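Local coordinates for protein phytase (Debaryomyces castellii, PDB 2GFI) that probably hydrolyses phytate (inositol hexakisphosphate) as a 3-phytase of the histidine acid phosphatase family, releasing phosphate, at residues E150-N155 with R177-D182; T228-K233 with F280-Y285; E350-D355 with P360-H365. All blocks are in the same frame, centred on the assembly; numbering follows the deposited sequence.

Contact 1 of 3, residues E150-N155 with R177-D182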
ATOM      1  N   GLU A 150     -16.090 -23.648  11.459  1.00 27.96           N
ATOM      2  CA  GLU A 150     -17.440 -24.221  11.415  1.00 29.06           C
ATOM      3  C   GLU A 150     -17.341 -25.747  11.366  1.00 29.00           C
ATOM      4  O   GLU A 150     -18.291 -26.446  11.734  1.00 29.64           O
ATOM      5  CB  GLU A 150     -18.221 -23.737  10.191  1.00 29.28           C
ATOM      6  CG  GLU A 150     -17.760 -24.364   8.880  1.00 30.95           C
ATOM      7  CD  GLU A 150     -18.254 -23.584   7.678  1.00 33.39           C
ATOM      8  OE1 GLU A 150     -17.921 -22.383   7.552  1.00 33.06           O
ATOM      9  OE2 GLU A 150     -19.005 -24.165   6.873  1.00 34.51           O
ATOM     10  N   LEU A 151     -16.192 -26.247  10.900  1.00 28.29           N
ATOM     11  CA  LEU A 151     -15.924 -27.678  10.774  1.00 27.92           C
ATOM     12  C   LEU A 151     -15.468 -28.264  12.106  1.00 28.41           C
ATOM     13  O   LEU A 151     -15.330 -29.473  12.234  1.00 28.84           O
ATOM     14  CB  LEU A 151     -14.817 -27.929   9.749  1.00 27.46           C
ATOM     15  CG  LEU A 151     -15.109 -27.903   8.251  1.00 28.12           C
ATOM     16  CD1 LEU A 151     -13.866 -28.379   7.495  1.00 25.96           C
ATOM     17  CD2 LEU A 151     -16.326 -28.728   7.884  1.00 27.65           C
ATOM     18  N   PHE A 152     -15.199 -27.411  13.081  1.00 28.65           N
ATOM     19  CA  PHE A 152     -14.685 -27.880  14.346  1.00 29.85           C
ATOM     20  C   PHE A 152     -15.849 -28.011  15.319  1.00 31.12           C
ATOM     21  O   PHE A 152     -16.624 -27.062  15.505  1.00 31.54           O
ATOM     22  CB  PHE A 152     -13.638 -26.914  14.893  1.00 28.84           C
ATOM     23  CG  PHE A 152     -13.031 -27.335  16.238  1.00 28.67           C
ATOM     24  CD1 PHE A 152     -12.319 -28.526  16.370  1.00 27.75           C
ATOM     25  CD2 PHE A 152     -13.123 -26.498  17.341  1.00 27.42           C
ATOM     26  CE1 PHE A 152     -11.757 -28.882  17.588  1.00 28.66           C
ATOM     27  CE2 PHE A 152     -12.551 -26.845  18.556  1.00 27.56           C
ATOM     28  CZ  PHE A 152     -11.875 -28.030  18.685  1.00 27.49           C
ATOM     29  N   ASP A 153     -15.958 -29.194  15.913  1.00 32.42           N
ATOM     30  CA  ASP A 153     -16.907 -29.466  16.979  1.00 34.24           C
ATOM     31  C   ASP A 153     -16.203 -29.254  18.304  1.00 34.70           C
ATOM     32  O   ASP A 153     -15.233 -29.960  18.609  1.00 34.99           O
ATOM     33  CB  ASP A 153     -17.382 -30.925  16.891  1.00 34.86           C
ATOM     34  CG  ASP A 153     -18.660 -31.182  17.714  1.00 36.57           C
ATOM     35  OD1 ASP A 153     -18.816 -30.594  18.813  1.00 35.05           O
ATOM     36  OD2 ASP A 153     -19.568 -31.957  17.319  1.00 40.79           O
ATOM     37  N   THR A 154     -16.680 -28.302  19.099  1.00 35.51           N
ATOM     38  CA  THR A 154     -15.995 -27.997  20.356  1.00 36.73           C
ATOM     39  C   THR A 154     -16.172 -29.034  21.482  1.00 37.64           C
ATOM     40  O   THR A 154     -15.560 -28.899  22.558  1.00 37.42           O
ATOM     41  CB  THR A 154     -16.340 -26.589  20.843  1.00 36.99           C
ATOM     42  OG1 THR A 154     -17.763 -26.407  20.867  1.00 38.01           O
ATOM     43  CG2 THR A 154     -15.844 -25.535  19.843  1.00 37.02           C
ATOM     44  N   ASN A 155     -16.995 -30.054  21.231  1.00 38.42           N
ATOM     45  CA  ASN A 155     -17.116 -31.200  22.126  1.00 40.25           C
ATOM     46  C   ASN A 155     -16.009 -32.202  21.858  1.00 40.14           C
ATOM     47  O   ASN A 155     -15.813 -33.136  22.648  1.00 40.54           O
ATOM     48  CB  ASN A 155     -18.485 -31.908  21.953  1.00 41.08           C
ATOM     49  CG  ASN A 155     -19.651 -30.995  22.292  1.00 42.99           C
ATOM     50  OD1 ASN A 155     -19.583 -30.239  23.275  1.00 47.34           O
ATOM     51  ND2 ASN A 155     -20.723 -31.035  21.470  1.00 46.68           N
ATOM     52  N   ARG A 177      -2.623 -23.092  19.328  1.00 20.72           N
ATOM     53  CA  ARG A 177      -2.984 -22.037  20.248  1.00 20.65           C
ATOM     54  C   ARG A 177      -3.693 -20.895  19.538  1.00 21.08           C
ATOM     55  O   ARG A 177      -4.652 -20.320  20.068  1.00 21.28           O
ATOM     56  CB  ARG A 177      -1.773 -21.520  20.988  1.00 20.68           C
ATOM     57  CG  ARG A 177      -1.251 -22.491  22.022  1.00 20.12           C
ATOM     58  CD  ARG A 177       0.070 -22.048  22.625  1.00 18.44           C
ATOM     59  NE  ARG A 177       0.605 -23.062  23.515  1.00 18.25           N
ATOM     60  CZ  ARG A 177       0.299 -23.145  24.800  1.00 19.34           C
ATOM     61  NH1 ARG A 177      -0.573 -22.293  25.326  1.00 15.62           N
ATOM     62  NH2 ARG A 177       0.841 -24.105  25.549  1.00 19.34           N
ATOM     63  N   GLY A 178      -3.226 -20.541  18.347  1.00 20.42           N
ATOM     64  CA  GLY A 178      -3.939 -19.529  17.607  1.00 20.05           C
ATOM     65  C   GLY A 178      -5.342 -20.044  17.311  1.00 20.42           C
ATOM     66  O   GLY A 178      -6.323 -19.307  17.411  1.00 19.69           O
ATOM     67  N   PHE A 179      -5.424 -21.327  16.943  1.00 20.71           N
ATOM     68  CA  PHE A 179      -6.656 -21.928  16.470  1.00 20.87           C
ATOM     69  C   PHE A 179      -7.698 -21.989  17.579  1.00 20.94           C
ATOM     70  O   PHE A 179      -8.857 -21.661  17.360  1.00 20.81           O
ATOM     71  CB  PHE A 179      -6.378 -23.321  15.863  1.00 21.08           C
ATOM     72  CG  PHE A 179      -7.618 -24.032  15.370  1.00 20.58           C
ATOM     73  CD1 PHE A 179      -7.982 -23.981  14.030  1.00 21.26           C
ATOM     74  CD2 PHE A 179      -8.440 -24.734  16.257  1.00 19.33           C
ATOM     75  CE1 PHE A 179      -9.150 -24.630  13.596  1.00 21.81           C
ATOM     76  CE2 PHE A 179      -9.579 -25.370  15.836  1.00 18.91           C
ATOM     77  CZ  PHE A 179      -9.940 -25.335  14.504  1.00 20.58           C
ATOM     78  N   MET A 180      -7.255 -22.362  18.773  1.00 21.72           N
ATOM     79  CA  MET A 180      -8.120 -22.679  19.895  1.00 22.16           C
ATOM     80  C   MET A 180      -8.351 -21.488  20.764  1.00 22.16           C
ATOM     81  O   MET A 180      -9.275 -21.496  21.571  1.00 22.23           O
ATOM     82  CB  MET A 180      -7.499 -23.789  20.755  1.00 22.78           C
ATOM     83  CG  MET A 180      -7.499 -25.168  20.114  1.00 24.74           C
ATOM     84  SD  MET A 180      -9.143 -25.708  19.576  1.00 27.59           S
ATOM     85  CE  MET A 180      -9.910 -26.054  21.172  1.00 26.34           C
ATOM     86  N   GLY A 181      -7.509 -20.464  20.623  1.00 21.67           N
ATOM     87  CA  GLY A 181      -7.613 -19.284  21.466  1.00 21.99           C
ATOM     88  C   GLY A 181      -7.717 -19.601  22.945  1.00 22.93           C
ATOM     89  O   GLY A 181      -6.915 -20.407  23.455  1.00 22.44           O
ATOM     90  N   ASP A 182      -8.687 -18.990  23.644  1.00 23.34           N
ATOM     91  CA  ASP A 182      -8.788 -19.221  25.092  1.00 24.21           C
ATOM     92  C   ASP A 182      -9.377 -20.598  25.489  1.00 24.48           C
ATOM     93  O   ASP A 182      -9.548 -20.896  26.680  1.00 25.04           O
ATOM     94  CB  ASP A 182      -9.431 -18.048  25.835  1.00 24.23           C
ATOM     95  CG  ASP A 182     -10.923 -17.845  25.484  1.00 26.91           C
ATOM     96  OD1 ASP A 182     -11.500 -18.587  24.623  1.00 28.32           O
ATOM     97  OD2 ASP A 182     -11.595 -16.933  26.034  1.00 27.49           O
TER
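Phe152 and Phe179 meet because both swing CG anti to their own backbone N (chi1 -180° and 179°), which reaches each ring out from its main chain toward the other. The Phe179 ring arrives edge first: its CE2 lies over the centre of one face of Phe152, 4.0 Å from Phe152 CG, and its CZ sits beside Phe152 CB. The two planes stand at 84° with centroids 5.4 Å apart, a T-shaped (edge-to-face) pair in which the weakly positive C-H rim of Phe179 is set against the electron-rich face of Phe152.

Met180 takes the far end of the same ring. Its chain bends at both chi2 and chi3, and this folding carries the thioether to Phe152, with SD 3.7 Å from Phe152 CZ and the methyl CE equally close to that atom. SD approaches the ring obliquely, 4.4 Å from the centroid, in a Met-aromatic contact. A flexible, polarisable methionine suits this place, since its bent chain can lay both sulfur and methyl against CE2 and CZ of Phe152.

Beyond the rings the loop turns through Asp153, whose OD1 accepts from Asn155 N at 3.1 Å in an Asx turn. Gly181, just after Met180, leaves helical angles with positive phi, a conformation that a residue without a side chain adopts easily. Asp182 then faces a second subunit, where its OD2 bonds Gln170 of that subunit.

Phe152, Phe179 and Met180 all also touch Leu158 of strand 158-163. The cluster thus joins the loop leading into that strand to the C-terminal end of helix 166-180, which follows it, as part of the apolar packing of helices against the central sheet in the alpha/beta core of a histidine acid phosphatase.

Contact 2 of 3, residues T228-K233 with F280-Y285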
ATOM      1  N   THR A 228      27.863 -20.040 -11.623  1.00 27.10           N
ATOM      2  CA  THR A 228      28.278 -19.442 -10.344  1.00 26.62           C
ATOM      3  C   THR A 228      28.972 -18.125 -10.625  1.00 26.49           C
ATOM      4  O   THR A 228      29.480 -17.493  -9.725  1.00 26.43           O
ATOM      5  CB  THR A 228      29.279 -20.351  -9.574  1.00 26.85           C
ATOM      6  OG1 THR A 228      30.329 -20.774 -10.468  1.00 28.59           O
ATOM      7  CG2 THR A 228      28.638 -21.651  -9.124  1.00 25.99           C
ATOM      8  N   GLU A 229      28.994 -17.713 -11.884  1.00 27.15           N
ATOM      9  CA  GLU A 229      29.691 -16.494 -12.298  1.00 28.13           C
ATOM     10  C   GLU A 229      29.214 -15.267 -11.538  1.00 27.02           C
ATOM     11  O   GLU A 229      29.998 -14.390 -11.220  1.00 27.17           O
ATOM     12  CB  GLU A 229      29.553 -16.289 -13.803  1.00 29.47           C
ATOM     13  CG  GLU A 229      30.026 -17.527 -14.573  1.00 36.27           C
ATOM     14  CD  GLU A 229      29.691 -17.491 -16.065  1.00 43.52           C
ATOM     15  OE1 GLU A 229      30.370 -16.670 -16.745  1.00 43.30           O
ATOM     16  OE2 GLU A 229      28.755 -18.286 -16.526  1.00 44.32           O
ATOM     17  N   TYR A 230      27.928 -15.212 -11.218  1.00 25.99           N
ATOM     18  CA  TYR A 230      27.387 -14.069 -10.502  1.00 24.57           C
ATOM     19  C   TYR A 230      28.057 -13.960  -9.130  1.00 23.60           C
ATOM     20  O   TYR A 230      28.185 -12.880  -8.596  1.00 23.98           O
ATOM     21  CB  TYR A 230      25.857 -14.176 -10.389  1.00 24.01           C
ATOM     22  CG  TYR A 230      25.372 -15.183  -9.383  1.00 22.65           C
ATOM     23  CD1 TYR A 230      25.096 -14.799  -8.077  1.00 22.00           C
ATOM     24  CD2 TYR A 230      25.174 -16.518  -9.731  1.00 21.73           C
ATOM     25  CE1 TYR A 230      24.630 -15.725  -7.139  1.00 21.95           C
ATOM     26  CE2 TYR A 230      24.698 -17.446  -8.802  1.00 21.57           C
ATOM     27  CZ  TYR A 230      24.448 -17.035  -7.505  1.00 23.14           C
ATOM     28  OH  TYR A 230      24.028 -17.928  -6.544  1.00 25.04           O
ATOM     29  N   LEU A 231      28.486 -15.090  -8.571  1.00 23.51           N
ATOM     30  CA  LEU A 231      29.188 -15.115  -7.278  1.00 22.98           C
ATOM     31  C   LEU A 231      30.546 -14.449  -7.405  1.00 23.30           C
ATOM     32  O   LEU A 231      30.917 -13.606  -6.582  1.00 23.52           O
ATOM     33  CB  LEU A 231      29.311 -16.529  -6.723  1.00 22.64           C
ATOM     34  CG  LEU A 231      27.974 -17.202  -6.355  1.00 22.69           C
ATOM     35  CD1 LEU A 231      28.229 -18.679  -6.122  1.00 22.06           C
ATOM     36  CD2 LEU A 231      27.295 -16.549  -5.139  1.00 20.04           C
ATOM     37  N   THR A 232      31.255 -14.780  -8.475  1.00 23.45           N
ATOM     38  CA  THR A 232      32.540 -14.182  -8.755  1.00 24.13           C
ATOM     39  C   THR A 232      32.407 -12.689  -8.956  1.00 24.12           C
ATOM     40  O   THR A 232      33.218 -11.912  -8.429  1.00 24.01           O
ATOM     41  CB  THR A 232      33.110 -14.821  -9.972  1.00 24.55           C
ATOM     42  OG1 THR A 232      33.197 -16.229  -9.728  1.00 26.02           O
ATOM     43  CG2 THR A 232      34.562 -14.369 -10.181  1.00 25.79           C
ATOM     44  N   LYS A 233      31.373 -12.278  -9.688  1.00 23.88           N
ATOM     45  CA  LYS A 233      31.180 -10.869  -9.941  1.00 24.40           C
ATOM     46  C   LYS A 233      30.853 -10.162  -8.647  1.00 23.75           C
ATOM     47  O   LYS A 233      31.368  -9.078  -8.399  1.00 23.62           O
ATOM     48  CB  LYS A 233      30.085 -10.616 -10.979  1.00 24.98           C
ATOM     49  CG  LYS A 233      30.413 -11.170 -12.373  1.00 28.74           C
ATOM     50  CD  LYS A 233      29.202 -11.067 -13.294  1.00 34.72           C
ATOM     51  CE  LYS A 233      29.610 -11.040 -14.753  1.00 34.02           C
ATOM     52  NZ  LYS A 233      29.908 -12.431 -15.216  1.00 45.37           N
ATOM     53  N   PHE A 280      20.345 -12.045  -6.709  1.00 18.23           N
ATOM     54  CA  PHE A 280      19.308 -12.755  -5.982  1.00 17.86           C
ATOM     55  C   PHE A 280      18.564 -13.712  -6.884  1.00 17.99           C
ATOM     56  O   PHE A 280      18.250 -14.837  -6.492  1.00 18.92           O
ATOM     57  CB  PHE A 280      18.262 -11.776  -5.428  1.00 17.94           C
ATOM     58  CG  PHE A 280      18.684 -11.060  -4.210  1.00 16.18           C
ATOM     59  CD1 PHE A 280      18.923 -11.751  -3.031  1.00 17.76           C
ATOM     60  CD2 PHE A 280      18.784  -9.676  -4.216  1.00 16.23           C
ATOM     61  CE1 PHE A 280      19.312 -11.062  -1.860  1.00 16.99           C
ATOM     62  CE2 PHE A 280      19.169  -8.984  -3.084  1.00 17.31           C
ATOM     63  CZ  PHE A 280      19.440  -9.682  -1.895  1.00 17.42           C
ATOM     64  N   ILE A 281      18.238 -13.265  -8.093  1.00 17.98           N
ATOM     65  CA  ILE A 281      17.460 -14.100  -9.010  1.00 17.57           C
ATOM     66  C   ILE A 281      18.230 -15.368  -9.432  1.00 18.03           C
ATOM     67  O   ILE A 281      17.650 -16.464  -9.573  1.00 18.04           O
ATOM     68  CB  ILE A 281      17.025 -13.241 -10.217  1.00 17.52           C
ATOM     69  CG1 ILE A 281      15.921 -12.259  -9.796  1.00 16.97           C
ATOM     70  CG2 ILE A 281      16.609 -14.098 -11.364  1.00 16.68           C
ATOM     71  CD1 ILE A 281      15.666 -11.116 -10.815  1.00 17.59           C
ATOM     72  N   GLN A 282      19.542 -15.232  -9.618  1.00 18.38           N
ATOM     73  CA  GLN A 282      20.360 -16.389  -9.977  1.00 19.06           C
ATOM     74  C   GLN A 282      20.570 -17.264  -8.761  1.00 19.39           C
ATOM     75  O   GLN A 282      20.469 -18.488  -8.837  1.00 19.51           O
ATOM     76  CB  GLN A 282      21.698 -15.956 -10.559  1.00 19.39           C
ATOM     77  CG  GLN A 282      21.537 -15.428 -11.937  1.00 20.56           C
ATOM     78  CD  GLN A 282      22.728 -14.632 -12.365  1.00 21.27           C
ATOM     79  OE1 GLN A 282      22.900 -13.487 -11.933  1.00 26.12           O
ATOM     80  NE2 GLN A 282      23.551 -15.213 -13.210  1.00 19.87           N
ATOM     81  N   TYR A 283      20.839 -16.629  -7.616  1.00 19.78           N
ATOM     82  CA  TYR A 283      20.853 -17.384  -6.389  1.00 19.66           C
ATOM     83  C   TYR A 283      19.559 -18.192  -6.233  1.00 20.17           C
ATOM     84  O   TYR A 283      19.609 -19.398  -5.958  1.00 20.20           O
ATOM     85  CB  TYR A 283      21.040 -16.514  -5.162  1.00 18.46           C
ATOM     86  CG  TYR A 283      20.919 -17.356  -3.891  1.00 17.37           C
ATOM     87  CD1 TYR A 283      21.985 -18.162  -3.463  1.00 16.65           C
ATOM     88  CD2 TYR A 283      19.753 -17.344  -3.133  1.00 14.83           C
ATOM     89  CE1 TYR A 283      21.903 -18.923  -2.304  1.00 16.12           C
ATOM     90  CE2 TYR A 283      19.648 -18.092  -1.976  1.00 15.79           C
ATOM     91  CZ  TYR A 283      20.733 -18.891  -1.565  1.00 17.58           C
ATOM     92  OH  TYR A 283      20.649 -19.631  -0.419  1.00 18.01           O
ATOM     93  N   SER A 284      18.420 -17.498  -6.361  1.00 20.73           N
ATOM     94  CA  SER A 284      17.111 -18.110  -6.210  1.00 20.98           C
ATOM     95  C   SER A 284      16.966 -19.322  -7.099  1.00 20.97           C
ATOM     96  O   SER A 284      16.414 -20.333  -6.699  1.00 20.77           O
ATOM     97  CB  SER A 284      16.022 -17.117  -6.578  1.00 21.08           C
ATOM     98  OG  SER A 284      14.762 -17.640  -6.187  1.00 21.54           O
ATOM     99  N   TYR A 285      17.451 -19.208  -8.331  1.00 21.61           N
ATOM    100  CA  TYR A 285      17.267 -20.298  -9.269  1.00 21.14           C
ATOM    101  C   TYR A 285      18.182 -21.468  -8.932  1.00 22.06           C
ATOM    102  O   TYR A 285      17.808 -22.630  -9.167  1.00 22.43           O
ATOM    103  CB  TYR A 285      17.450 -19.859 -10.701  1.00 21.28           C
ATOM    104  CG  TYR A 285      17.128 -20.986 -11.641  1.00 21.01           C
ATOM    105  CD1 TYR A 285      15.882 -21.571 -11.619  1.00 20.63           C
ATOM    106  CD2 TYR A 285      18.103 -21.512 -12.506  1.00 20.54           C
ATOM    107  CE1 TYR A 285      15.597 -22.627 -12.449  1.00 23.29           C
ATOM    108  CE2 TYR A 285      17.826 -22.557 -13.344  1.00 19.39           C
ATOM    109  CZ  TYR A 285      16.571 -23.108 -13.312  1.00 20.92           C
ATOM    110  OH  TYR A 285      16.233 -24.152 -14.145  1.00 22.01           O
TER
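Tyr230 is the residue of 228-233 that meets helix 277-295, and the chain leads up to it from Thr228, whose carbonyl O accepts from Leu231 N at 2.8 Å as helix 229-241 begins. Glu229, next in line, is exposed, and a charged residue suits that position at the start of a helix.

Tyr230 points its side chain toward helix 277-295. CG sits between the backbone N and the carbonyl carbon (chi1 75°), and the ring passes alongside Gln282 in the opposite direction to that side chain. Gln282 CB stands over one face, offset toward the rim, 3.9 Å from the centroid and 20° off the normal, which makes a CH-pi contact. The aliphatic part of a glutamine suits this role, giving C-H groups to the ring while its amide lies beside Tyr230 CB.

The phenol end reaches the next residue along. Tyr230 OH comes to 3.2 Å from Tyr283 CA and 3.6 Å from Tyr283 CB, so the hydroxyl meets the carbon surface of the helix and lies near the edge of the Tyr283 ring. Tyr283 itself, CG anti to its backbone N (chi1 175°), sends its ring away to stack with Phe256, about 11 Å from the side chain of Asp333, the predicted proton donor. This is helix-helix packing in the helical part of the histidine phosphatase fold: Tyr230 also touches Phe256, so one aromatic group bridges helices 229-241, 249-266 and 277-295.

Leu231 follows, and its CG lies against the opposite face of the Tyr230 ring, offset toward the rim, 3.7 Å above the plane. Farther on, Thr232 directs OG1 to Glu249, a hydrogen bond that ties helix 229-241 to the start of helix 249-266.

Contact 3 of 3, residues E350-D355 with P360-H365; sequences EDLPVD and PSPYSH
Leu352 fills the tight part of the contact, driving its two methyls against the turn at Pro362 and Tyr363. CD1 reaches 3.7 Å from Tyr363 CB and 3.9 Å from Pro362 CB, while CD2 lies against the same Tyr363 CB, so the fork of the leucine straddles that carbon. A branched apolar chain suits a buried site walled by a proline ring and a tyrosine CB.

With CG anti to the backbone N (chi1 177°), Tyr363 directs its ring away from Leu352, where it meets Tyr292 edge-to-face and its OH bonds Glu337, the side chain lying about 9 Å from that of Asp333, the predicted proton donor. Both segments belong to the irregular connection between helices 333-343 and 365-368 of the histidine phosphatase fold; no hydrogen bond joins them directly, and helix 277-295 holds each, through Tyr293 OH to Leu352 O and Asp288 to Ser361 OG.

The looser side is formed by two prolines: Pro353 CD comes only to 4.4 Å from Pro362 CG, and both residues are partly exposed. Proline's restricted phi suits both, extended at Pro353 and turning at Pro362. Asp351, more exposed, points away from this pairing.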
ATOM      1  N   GLU A 350       8.859 -30.867 -17.416  1.00 37.44           N
ATOM      2  CA  GLU A 350      10.222 -31.297 -17.662  1.00 38.33           C
ATOM      3  C   GLU A 350      11.182 -30.840 -16.566  1.00 35.58           C
ATOM      4  O   GLU A 350      10.905 -29.911 -15.811  1.00 34.69           O
ATOM      5  CB  GLU A 350      10.704 -30.882 -19.072  1.00 38.04           C
ATOM      6  CG  GLU A 350      10.208 -29.530 -19.574  1.00 41.40           C
ATOM      7  CD  GLU A 350      10.856 -29.071 -20.898  1.00 42.58           C
ATOM      8  OE1 GLU A 350      11.582 -29.896 -21.561  1.00 50.20           O
ATOM      9  OE2 GLU A 350      10.648 -27.862 -21.288  1.00 49.15           O
ATOM     10  N   ASP A 351      12.301 -31.546 -16.492  1.00 33.92           N
ATOM     11  CA  ASP A 351      13.405 -31.206 -15.637  1.00 32.32           C
ATOM     12  C   ASP A 351      13.902 -29.802 -15.930  1.00 31.00           C
ATOM     13  O   ASP A 351      13.849 -29.343 -17.067  1.00 31.67           O
ATOM     14  CB  ASP A 351      14.515 -32.240 -15.812  1.00 32.19           C
ATOM     15  CG  ASP A 351      14.155 -33.588 -15.177  1.00 33.05           C
ATOM     16  OD1 ASP A 351      13.151 -33.702 -14.414  1.00 29.88           O
ATOM     17  OD2 ASP A 351      14.840 -34.605 -15.386  1.00 35.90           O
ATOM     18  N   LEU A 352      14.352 -29.123 -14.883  1.00 28.88           N
ATOM     19  CA  LEU A 352      14.789 -27.753 -14.975  1.00 27.13           C
ATOM     20  C   LEU A 352      16.086 -27.673 -15.760  1.00 26.75           C
ATOM     21  O   LEU A 352      16.941 -28.543 -15.629  1.00 26.95           O
ATOM     22  CB  LEU A 352      14.960 -27.170 -13.567  1.00 26.34           C
ATOM     23  CG  LEU A 352      13.731 -26.435 -13.022  1.00 25.60           C
ATOM     24  CD1 LEU A 352      12.455 -27.322 -13.042  1.00 24.42           C
ATOM     25  CD2 LEU A 352      14.008 -25.923 -11.616  1.00 25.68           C
ATOM     26  N   PRO A 353      16.235 -26.648 -16.586  1.00 26.49           N
ATOM     27  CA  PRO A 353      17.486 -26.454 -17.283  1.00 26.10           C
ATOM     28  C   PRO A 353      18.527 -25.934 -16.306  1.00 26.77           C
ATOM     29  O   PRO A 353      18.177 -25.330 -15.283  1.00 26.10           O
ATOM     30  CB  PRO A 353      17.142 -25.388 -18.316  1.00 25.88           C
ATOM     31  CG  PRO A 353      16.025 -24.574 -17.661  1.00 25.72           C
ATOM     32  CD  PRO A 353      15.232 -25.599 -16.915  1.00 26.14           C
ATOM     33  N   VAL A 354      19.801 -26.178 -16.628  1.00 27.38           N
ATOM     34  CA  VAL A 354      20.930 -25.720 -15.823  1.00 27.87           C
ATOM     35  C   VAL A 354      21.809 -24.758 -16.604  1.00 28.55           C
ATOM     36  O   VAL A 354      22.614 -24.029 -16.027  1.00 28.95           O
ATOM     37  CB  VAL A 354      21.783 -26.910 -15.331  1.00 28.01           C
ATOM     38  CG1 VAL A 354      20.974 -27.748 -14.356  1.00 28.02           C
ATOM     39  CG2 VAL A 354      22.320 -27.780 -16.531  1.00 27.43           C
ATOM     40  N   ASP A 355      21.651 -24.739 -17.920  1.00 29.01           N
ATOM     41  CA  ASP A 355      22.623 -24.050 -18.764  1.00 30.06           C
ATOM     42  C   ASP A 355      22.168 -22.627 -19.071  1.00 28.54           C
ATOM     43  O   ASP A 355      22.845 -21.870 -19.740  1.00 27.91           O
ATOM     44  CB  ASP A 355      22.918 -24.875 -20.037  1.00 31.69           C
ATOM     45  CG  ASP A 355      21.664 -25.093 -20.902  1.00 36.64           C
ATOM     46  OD1 ASP A 355      20.549 -25.368 -20.349  1.00 43.16           O
ATOM     47  OD2 ASP A 355      21.690 -25.004 -22.152  1.00 42.66           O
ATOM     48  N   PRO A 360       9.629 -17.776 -16.093  1.00 25.06           N
ATOM     49  CA  PRO A 360       9.913 -17.850 -14.650  1.00 25.02           C
ATOM     50  C   PRO A 360      10.660 -19.158 -14.385  1.00 25.02           C
ATOM     51  O   PRO A 360      10.887 -19.914 -15.307  1.00 25.56           O
ATOM     52  CB  PRO A 360       8.507 -17.910 -14.035  1.00 25.06           C
ATOM     53  CG  PRO A 360       7.723 -18.787 -15.085  1.00 25.02           C
ATOM     54  CD  PRO A 360       8.262 -18.227 -16.426  1.00 24.43           C
ATOM     55  N   SER A 361      11.081 -19.413 -13.161  1.00 25.08           N
ATOM     56  CA  SER A 361      11.588 -20.721 -12.822  1.00 25.23           C
ATOM     57  C   SER A 361      10.415 -21.697 -12.961  1.00 26.00           C
ATOM     58  O   SER A 361       9.351 -21.455 -12.395  1.00 27.06           O
ATOM     59  CB  SER A 361      12.139 -20.740 -11.412  1.00 24.76           C
ATOM     60  OG  SER A 361      12.411 -22.080 -11.033  1.00 25.43           O
ATOM     61  N   PRO A 362      10.586 -22.770 -13.731  1.00 25.90           N
ATOM     62  CA  PRO A 362       9.500 -23.745 -13.964  1.00 25.98           C
ATOM     63  C   PRO A 362       9.085 -24.429 -12.682  1.00 25.61           C
ATOM     64  O   PRO A 362       8.036 -25.085 -12.618  1.00 25.67           O
ATOM     65  CB  PRO A 362      10.146 -24.790 -14.900  1.00 25.71           C
ATOM     66  CG  PRO A 362      11.347 -24.100 -15.480  1.00 26.15           C
ATOM     67  CD  PRO A 362      11.821 -23.123 -14.451  1.00 25.56           C
ATOM     68  N   TYR A 363       9.941 -24.326 -11.681  1.00 25.35           N
ATOM     69  CA  TYR A 363       9.645 -24.879 -10.394  1.00 25.01           C
ATOM     70  C   TYR A 363      10.038 -23.868  -9.358  1.00 24.96           C
ATOM     71  O   TYR A 363      11.188 -23.515  -9.249  1.00 25.58           O
ATOM     72  CB  TYR A 363      10.455 -26.144 -10.184  1.00 25.07           C
ATOM     73  CG  TYR A 363      10.224 -26.724  -8.821  1.00 24.19           C
ATOM     74  CD1 TYR A 363       9.037 -27.405  -8.527  1.00 23.32           C
ATOM     75  CD2 TYR A 363      11.173 -26.582  -7.827  1.00 22.90           C
ATOM     76  CE1 TYR A 363       8.821 -27.940  -7.278  1.00 24.66           C
ATOM     77  CE2 TYR A 363      10.962 -27.117  -6.559  1.00 23.86           C
ATOM     78  CZ  TYR A 363       9.795 -27.792  -6.290  1.00 24.99           C
ATOM     79  OH  TYR A 363       9.601 -28.317  -5.028  1.00 25.90           O
ATOM     80  N   SER A 364       9.079 -23.379  -8.592  1.00 25.13           N
ATOM     81  CA  SER A 364       9.381 -22.295  -7.676  1.00 24.16           C
ATOM     82  C   SER A 364       9.363 -22.855  -6.265  1.00 23.16           C
ATOM     83  O   SER A 364       8.303 -23.099  -5.660  1.00 22.82           O
ATOM     84  CB  SER A 364       8.391 -21.139  -7.861  1.00 24.41           C
ATOM     85  OG  SER A 364       8.630 -20.126  -6.900  1.00 24.78           O
ATOM     86  N   HIS A 365      10.551 -23.082  -5.740  1.00 21.84           N
ATOM     87  CA  HIS A 365      10.610 -23.678  -4.425  1.00 21.20           C
ATOM     88  C   HIS A 365       9.847 -22.857  -3.355  1.00 20.56           C
ATOM     89  O   HIS A 365       9.040 -23.400  -2.590  1.00 19.36           O
ATOM     90  CB  HIS A 365      12.039 -23.878  -4.019  1.00 20.45           C
ATOM     91  CG  HIS A 365      12.174 -24.351  -2.627  1.00 20.76           C
ATOM     92  ND1 HIS A 365      12.444 -23.500  -1.587  1.00 23.11           N
ATOM     93  CD2 HIS A 365      12.028 -25.579  -2.086  1.00 20.64           C
ATOM     94  CE1 HIS A 365      12.506 -24.194  -0.465  1.00 22.97           C
ATOM     95  NE2 HIS A 365      12.262 -25.455  -0.742  1.00 21.58           N
TER

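Along the chain the three contacts come in series, each closing before the next opens, and all lie within the histidine phosphatase fold. Contact 1 belongs to the sheet side of that fold, around strand 158-163 and helix 166-180, with its centre about 45 Å from that of contact 2 and about 40 Å from that of contact 3, across the chain's centre. Contacts 2 and 3 are neighbours, their centres about 15 Å apart, and are joined through helix 277-295, which carries one segment of contact 2 and packs against the loop of contact 3: Tyr285 OH lies 2.5 Å from Pro353 O, a probable hydrogen bond. That helix thus links helical packing to an irregular loop.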